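Local coordinates for phosphoenolpyruvate--protein phosphotransferase (Escherichia coli, PDB 5T12) that probably passes the phosphoryl group of phosphoenolpyruvate to the carrier protein NPr in the nitrogen-metabolic phosphotransferase system, this chain being the N-terminal domain of the enzyme, at residues A[175-180]-A[197-202]; A[9-14]-A[218-223]. The protein carries 1 engineered substitution. One frame throughout, in Å; residues are numbered along the deposited sequence.

Contact 1: residues A[175-180]-A[197-202]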
ATOM      1  N   VAL A 175      -1.082  10.794   2.698  1.00 32.82           N
ATOM      2  CA  VAL A 175      -0.078  11.827   2.942  1.00 28.27           C
ATOM      3  C   VAL A 175       0.831  11.503   4.116  1.00 30.98           C
ATOM      4  O   VAL A 175       1.839  12.203   4.305  1.00 35.15           O
ATOM      5  CB  VAL A 175      -0.729  13.209   3.150  1.00 29.17           C
ATOM      6  CG1 VAL A 175      -1.570  13.587   1.939  1.00 26.30           C
ATOM      7  CG2 VAL A 175      -1.574  13.213   4.412  1.00 23.75           C
ATOM      8  N   GLY A 176       0.521  10.481   4.906  1.00 25.42           N
ATOM      9  CA  GLY A 176       1.350  10.127   6.042  1.00 28.67           C
ATOM     10  C   GLY A 176       0.949   8.782   6.601  1.00 28.56           C
ATOM     11  O   GLY A 176      -0.158   8.291   6.358  1.00 30.38           O
ATOM     12  N   VAL A 177       1.874   8.184   7.350  1.00 29.79           N
ATOM     13  CA  VAL A 177       1.673   6.867   7.948  1.00 24.99           C
ATOM     14  C   VAL A 177       2.188   6.894   9.382  1.00 26.63           C
ATOM     15  O   VAL A 177       3.223   7.504   9.671  1.00 28.89           O
ATOM     16  CB  VAL A 177       2.378   5.754   7.139  1.00 28.42           C
ATOM     17  CG1 VAL A 177       2.068   4.385   7.730  1.00 26.51           C
ATOM     18  CG2 VAL A 177       1.970   5.801   5.674  1.00 22.72           C
ATOM     19  N   VAL A 178       1.458   6.237  10.281  1.00 24.24           N
ATOM     20  CA  VAL A 178       1.855   6.097  11.679  1.00 28.42           C
ATOM     21  C   VAL A 178       1.710   4.634  12.065  1.00 40.75           C
ATOM     22  O   VAL A 178       0.601   4.087  12.039  1.00 30.77           O
ATOM     23  CB  VAL A 178       1.017   6.979  12.617  1.00 38.90           C
ATOM     24  CG1 VAL A 178       1.429   6.730  14.066  1.00 38.16           C
ATOM     25  CG2 VAL A 178       1.179   8.444  12.254  1.00 31.63           C
ATOM     26  N   VAL A 179       2.818   4.003  12.435  1.00 39.42           N
ATOM     27  CA  VAL A 179       2.822   2.597  12.815  1.00 34.02           C
ATOM     28  C   VAL A 179       3.190   2.480  14.290  1.00 42.34           C
ATOM     29  O   VAL A 179       4.098   3.169  14.771  1.00 33.02           O
ATOM     30  CB  VAL A 179       3.775   1.777  11.924  1.00 39.81           C
ATOM     31  CG1 VAL A 179       3.359   0.320  11.941  1.00 44.58           C
ATOM     32  CG2 VAL A 179       3.751   2.309  10.499  1.00 34.74           C
ATOM     33  N   ARG A 180       2.460   1.619  15.013  1.00 38.37           N
ATOM     34  CA  ARG A 180       2.695   1.379  16.434  1.00 50.83           C
ATOM     35  C   ARG A 180       3.751   0.293  16.660  1.00 61.54           C
ATOM     36  O   ARG A 180       4.711   0.507  17.404  1.00 64.49           O
ATOM     37  CB  ARG A 180       1.380   1.023  17.141  1.00 47.95           C
ATOM     38  CG  ARG A 180       1.562   0.723  18.624  1.00 79.78           C
ATOM     39  CD  ARG A 180       0.385  -0.031  19.202  1.00 75.42           C
ATOM     40  NE  ARG A 180       0.190   0.262  20.619  1.00 99.49           N
ATOM     41  CZ  ARG A 180       0.463  -0.588  21.602  1.00100.46           C
ATOM     42  NH1 ARG A 180       0.940  -1.794  21.324  1.00 96.49           N
ATOM     43  NH2 ARG A 180       0.255  -0.234  22.863  1.00 85.73           N
ATOM     44  N   ILE A 197       6.706   9.626   1.586  1.00 36.20           N
ATOM     45  CA  ILE A 197       5.579   9.739   2.511  1.00 32.78           C
ATOM     46  C   ILE A 197       6.130   9.897   3.905  1.00 43.02           C
ATOM     47  O   ILE A 197       6.916   9.042   4.359  1.00 41.16           O
ATOM     48  CB  ILE A 197       4.656   8.512   2.418  1.00 34.84           C
ATOM     49  CG1 ILE A 197       4.251   8.240   0.970  1.00 37.52           C
ATOM     50  CG2 ILE A 197       3.428   8.713   3.292  1.00 28.49           C
ATOM     51  CD1 ILE A 197       3.385   7.008   0.805  1.00 45.53           C
ATOM     52  N   PRO A 198       5.783  10.956   4.644  1.00 33.19           N
ATOM     53  CA  PRO A 198       6.193  11.061   6.045  1.00 34.00           C
ATOM     54  C   PRO A 198       5.661   9.880   6.845  1.00 27.70           C
ATOM     55  O   PRO A 198       4.478   9.540   6.773  1.00 30.34           O
ATOM     56  CB  PRO A 198       5.572  12.384   6.504  1.00 27.43           C
ATOM     57  CG  PRO A 198       5.358  13.160   5.244  1.00 33.88           C
ATOM     58  CD  PRO A 198       5.042  12.148   4.188  1.00 41.60           C
ATOM     59  N   THR A 199       6.550   9.245   7.606  1.00 25.14           N
ATOM     60  CA  THR A 199       6.198   8.013   8.300  1.00 32.08           C
ATOM     61  C   THR A 199       6.891   7.970   9.651  1.00 32.71           C
ATOM     62  O   THR A 199       8.083   8.275   9.752  1.00 27.57           O
ATOM     63  CB  THR A 199       6.578   6.786   7.461  1.00 31.46           C
ATOM     64  OG1 THR A 199       5.792   6.767   6.262  1.00 31.86           O
ATOM     65  CG2 THR A 199       6.333   5.499   8.237  1.00 34.63           C
ATOM     66  N   VAL A 200       6.139   7.588  10.682  1.00 34.77           N
ATOM     67  CA  VAL A 200       6.652   7.454  12.037  1.00 39.44           C
ATOM     68  C   VAL A 200       6.291   6.062  12.547  1.00 45.17           C
ATOM     69  O   VAL A 200       5.231   5.522  12.205  1.00 30.38           O
ATOM     70  CB  VAL A 200       6.100   8.571  12.954  1.00 37.29           C
ATOM     71  CG1 VAL A 200       4.670   8.285  13.387  1.00 27.84           C
ATOM     72  CG2 VAL A 200       7.006   8.793  14.139  1.00 54.48           C
ATOM     73  N   MET A 201       7.184   5.464  13.335  1.00 47.90           N
ATOM     74  CA  MET A 201       7.023   4.081  13.770  1.00 34.31           C
ATOM     75  C   MET A 201       7.353   3.956  15.251  1.00 41.64           C
ATOM     76  O   MET A 201       7.818   4.903  15.892  1.00 45.64           O
ATOM     77  CB  MET A 201       7.902   3.125  12.954  1.00 44.04           C
ATOM     78  CG  MET A 201       7.480   2.954  11.502  1.00 45.15           C
ATOM     79  SD  MET A 201       8.550   1.806  10.613  1.00 52.64           S
ATOM     80  CE  MET A 201       7.742   1.745   9.017  1.00 57.71           C
ATOM     81  N   GLY A 202       7.112   2.761  15.789  1.00 53.06           N
ATOM     82  CA  GLY A 202       7.398   2.483  17.189  1.00 36.63           C
ATOM     83  C   GLY A 202       6.680   3.396  18.156  1.00 49.69           C
ATOM     84  O   GLY A 202       7.179   3.638  19.259  1.00 56.63           O
TER
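Val177, Val178 and Val179 run beside Thr199, Val200 and Met201 as parallel strands, their axes 4.8 Å apart. Three backbone hydrogen bonds join them: Val177 N to Pro198 O (3.0 Å), Val200 N to Val177 O, and Val179 N to Val200 O (2.9 Å). The last is nearly straight, 171° at the hydrogen, and enters in the carbonyl plane; the donor to Val177 O is tilted from that plane. Val177 O and Val179 O also receive CA-H...O contacts from Thr199 CA and Met201 CA.

On one face, Val178 and Val200 lie alongside each other, pointing the same way. Val200 holds CG1 between its backbone N and carbonyl carbon (chi1 78°), and that methyl touches both methyls of Val178, CG1 to CG1 at 3.7 Å. The other face carries Val177 beside Thr199, whose OG1 lies 3.7 Å from Val177 CB. Farther along, Met201 CG rests against CB and CG2 of Val179. At the start of the pairing, Ile197 reaches over with CG2, 3.7 Å from Gly176 CA, and the Pro198 ring sets CD against Val175 O at 3.2 Å.

The strands close the beta-alpha-beta unit of strand 174-179, helix 187-195 and strand 199-201, within the PEP-utilising mobile domain. That helix packs on Thr199 and Met201 through Val192 and Ala189. Strand 154-158 continues the parallel sheet on the far side of 174-179, while 199-201 is flanked by the antiparallel strand 5-8, whose Ala7 touches Thr199 and Met201.

Contact 2: residues A[9-14]-A[218-223]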
ATOM      1  N   PRO A   9      11.255  10.945   6.171  1.00 30.87           N
ATOM      2  CA  PRO A   9      11.151  12.382   6.440  1.00 32.80           C
ATOM      3  C   PRO A   9       9.895  12.986   5.835  1.00 41.61           C
ATOM      4  O   PRO A   9       9.238  12.408   4.967  1.00 45.31           O
ATOM      5  CB  PRO A   9      12.412  12.955   5.783  1.00 35.96           C
ATOM      6  CG  PRO A   9      12.718  11.992   4.680  1.00 34.02           C
ATOM      7  CD  PRO A   9      12.320  10.635   5.200  1.00 35.22           C
ATOM      8  N   GLY A  10       9.567  14.181   6.316  1.00 35.34           N
ATOM      9  CA  GLY A  10       8.427  14.932   5.837  1.00 24.99           C
ATOM     10  C   GLY A  10       7.514  15.366   6.957  1.00 27.59           C
ATOM     11  O   GLY A  10       7.655  14.955   8.120  1.00 29.48           O
ATOM     12  N   VAL A  11       6.567  16.228   6.604  1.00 31.81           N
ATOM     13  CA  VAL A  11       5.531  16.711   7.507  1.00 32.29           C
ATOM     14  C   VAL A  11       4.193  16.613   6.787  1.00 33.31           C
ATOM     15  O   VAL A  11       4.106  16.881   5.583  1.00 41.21           O
ATOM     16  CB  VAL A  11       5.794  18.161   7.973  1.00 30.22           C
ATOM     17  CG1 VAL A  11       4.726  18.616   8.959  1.00 36.63           C
ATOM     18  CG2 VAL A  11       7.177  18.287   8.595  1.00 40.90           C
ATOM     19  N   ALA A  12       3.155  16.219   7.520  1.00 26.43           N
ATOM     20  CA  ALA A  12       1.819  16.114   6.954  1.00 30.64           C
ATOM     21  C   ALA A  12       0.791  16.310   8.057  1.00 29.57           C
ATOM     22  O   ALA A  12       1.039  15.989   9.222  1.00 36.01           O
ATOM     23  CB  ALA A  12       1.600  14.764   6.262  1.00 18.91           C
ATOM     24  N   ILE A  13      -0.365  16.849   7.676  1.00 26.71           N
ATOM     25  CA  ILE A  13      -1.497  17.017   8.579  1.00 31.02           C
ATOM     26  C   ILE A  13      -2.746  16.521   7.864  1.00 24.67           C
ATOM     27  O   ILE A  13      -3.019  16.924   6.728  1.00 30.64           O
ATOM     28  CB  ILE A  13      -1.658  18.481   9.037  1.00 27.99           C
ATOM     29  CG1 ILE A  13      -2.885  18.628   9.940  1.00 32.66           C
ATOM     30  CG2 ILE A  13      -1.730  19.431   7.843  1.00 31.48           C
ATOM     31  CD1 ILE A  13      -3.035  20.005  10.548  1.00 39.30           C
ATOM     32  N   ALA A  14      -3.489  15.631   8.520  1.00 30.41           N
ATOM     33  CA  ALA A  14      -4.665  15.026   7.910  1.00 37.40           C
ATOM     34  C   ALA A  14      -5.426  14.245   8.968  1.00 36.43           C
ATOM     35  O   ALA A  14      -4.922  13.992  10.066  1.00 33.44           O
ATOM     36  CB  ALA A  14      -4.290  14.106   6.741  1.00 19.51           C
ATOM     37  N   ASP A 218       5.197  14.101  11.998  1.00 30.84           N
ATOM     38  CA  ASP A 218       6.471  14.782  11.776  1.00 37.06           C
ATOM     39  C   ASP A 218       7.547  13.709  11.647  1.00 32.43           C
ATOM     40  O   ASP A 218       7.998  13.144  12.649  1.00 39.73           O
ATOM     41  CB  ASP A 218       6.773  15.758  12.912  1.00 37.73           C
ATOM     42  CG  ASP A 218       8.143  16.402  12.788  1.00 37.41           C
ATOM     43  OD1 ASP A 218       8.698  16.433  11.669  1.00 50.72           O
ATOM     44  OD2 ASP A 218       8.661  16.888  13.815  1.00 54.98           O
ATOM     45  N   GLY A 219       7.953  13.428  10.407  1.00 34.24           N
ATOM     46  CA  GLY A 219       8.962  12.425  10.133  1.00 33.75           C
ATOM     47  C   GLY A 219      10.393  12.889  10.248  1.00 37.09           C
ATOM     48  O   GLY A 219      11.308  12.062  10.188  1.00 43.52           O
ATOM     49  N   TYR A 220      10.621  14.195  10.403  1.00 42.26           N
ATOM     50  CA  TYR A 220      11.978  14.688  10.613  1.00 41.69           C
ATOM     51  C   TYR A 220      12.439  14.458  12.046  1.00 33.70           C
ATOM     52  O   TYR A 220      13.597  14.096  12.279  1.00 44.00           O
ATOM     53  CB  TYR A 220      12.067  16.178  10.273  1.00 38.24           C
ATOM     54  CG  TYR A 220      11.809  16.530   8.823  1.00 33.98           C
ATOM     55  CD1 TYR A 220      12.679  16.120   7.821  1.00 28.36           C
ATOM     56  CD2 TYR A 220      10.714  17.303   8.462  1.00 36.58           C
ATOM     57  CE1 TYR A 220      12.452  16.451   6.498  1.00 19.95           C
ATOM     58  CE2 TYR A 220      10.480  17.641   7.142  1.00 29.56           C
ATOM     59  CZ  TYR A 220      11.352  17.213   6.165  1.00 33.55           C
ATOM     60  OH  TYR A 220      11.123  17.546   4.850  1.00 31.03           O
ATOM     61  N   ARG A 221      11.548  14.664  13.015  1.00 47.46           N
ATOM     62  CA  ARG A 221      11.892  14.594  14.428  1.00 48.99           C
ATOM     63  C   ARG A 221      11.236  13.424  15.147  1.00 40.76           C
ATOM     64  O   ARG A 221      11.520  13.202  16.330  1.00 50.94           O
ATOM     65  CB  ARG A 221      11.512  15.908  15.122  1.00 31.58           C
ATOM     66  CG  ARG A 221      12.112  17.140  14.460  1.00 51.72           C
ATOM     67  CD  ARG A 221      11.546  18.426  15.039  1.00 36.17           C
ATOM     68  NE  ARG A 221      12.062  19.602  14.344  1.00 61.96           N
ATOM     69  CZ  ARG A 221      11.676  20.850  14.593  1.00 43.33           C
ATOM     70  NH1 ARG A 221      12.202  21.857  13.909  1.00 43.81           N
ATOM     71  NH2 ARG A 221      10.763  21.092  15.523  1.00 40.73           N
ATOM     72  N   GLY A 222      10.374  12.667  14.473  1.00 38.52           N
ATOM     73  CA  GLY A 222       9.695  11.554  15.105  1.00 41.22           C
ATOM     74  C   GLY A 222       8.640  11.998  16.098  1.00 45.78           C
ATOM     75  O   GLY A 222       8.587  11.502  17.227  1.00 45.24           O
ATOM     76  N   GLU A 223       7.793  12.936  15.683  1.00 32.25           N
ATOM     77  CA  GLU A 223       6.741  13.480  16.525  1.00 46.30           C
ATOM     78  C   GLU A 223       5.383  13.243  15.878  1.00 44.42           C
ATOM     79  O   GLU A 223       5.246  13.275  14.651  1.00 28.89           O
ATOM     80  CB  GLU A 223       6.937  14.984  16.756  1.00 32.03           C
ATOM     81  CG  GLU A 223       8.300  15.362  17.301  1.00 58.85           C
ATOM     82  CD  GLU A 223       8.542  16.856  17.251  1.00 66.78           C
ATOM     83  OE1 GLU A 223       7.687  17.577  16.696  1.00 43.67           O
ATOM     84  OE2 GLU A 223       9.586  17.311  17.765  1.00 67.12           O
TER
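Gly10 lies across one face of the Tyr220 ring, its backbone N 3.5 Å above the plane and over the centre. Gly10 CA is displaced from the middle, 4.1 Å from the centroid and 30° off the ring normal, in an off-centre CH-pi contact. Over the same face, toward its CE1 corner, Pro9 sets CB 3.6 Å from Tyr220 CE1. Val11 instead comes to the CD2-CE2 edge with CG2, near the ring plane, 3.7 Å from Tyr220 CE2. The side chains of Val11 and Tyr220 cross at about a right angle. Tyr220 CG stands anti to its carbonyl carbon (chi1 -64°), a setting that lets the ring reach back over the backbone at Gly10.

The polypeptide beneath the ring is held by one bond between the segments, from Gly219 N to Gly10 O, 2.8 Å long, the donor lying nearly along the C=O axis. It follows the antiparallel, non-hydrogen-bonded pair of Val11 and Asp218, where strand 11-18 adjoins the end of strand 214-218. Here the chain turns back toward strand 223-226 through a beta hairpin: Asp218 stands across from two residues, Gly222 and Glu223, in a G1 beta bulge whose first position, Gly222, has a positive phi that glycine adopts readily.

Asp218 fixes the start of that turn. Its carboxylate swings anti to the backbone N (chi1 175°), and OD1 accepts from Tyr220 N at 3.2 Å, forming an Asx turn; the donor approaches from above the carboxylate plane. The same OD1 also lies 3.9 Å from Val11 CG2, the methyl that meets the tyrosine edge. Away from the turn, the strands stay paired through backbone bonding of Ala12 with Val217, while Gly222, within the turn, bonds to Ala4 through the backbone.

Contacts 1 and 2 belong to the same mixed sheet, their centres about 8 Å apart. Along the chain contact 1 is nested within the long loop that contact 2 closes, since segment 9-14 comes near the N-terminus and 218-223 follows the whole beta-alpha-beta unit. The two meet directly: Val175 O packs against Ala12 CB at 3.2 Å, Pro198 CG approaches Gly10 C, and Val175 CG2 touches Ala14 CB. Strand 154-158 separates 174-179 from 11-18 in the sheet order. The N-terminal strands are thus built in beside the mobile-domain strands, so polypeptide from both family regions shares one sheet, although much of the chain between segments 9-14 and 218-223 is helical.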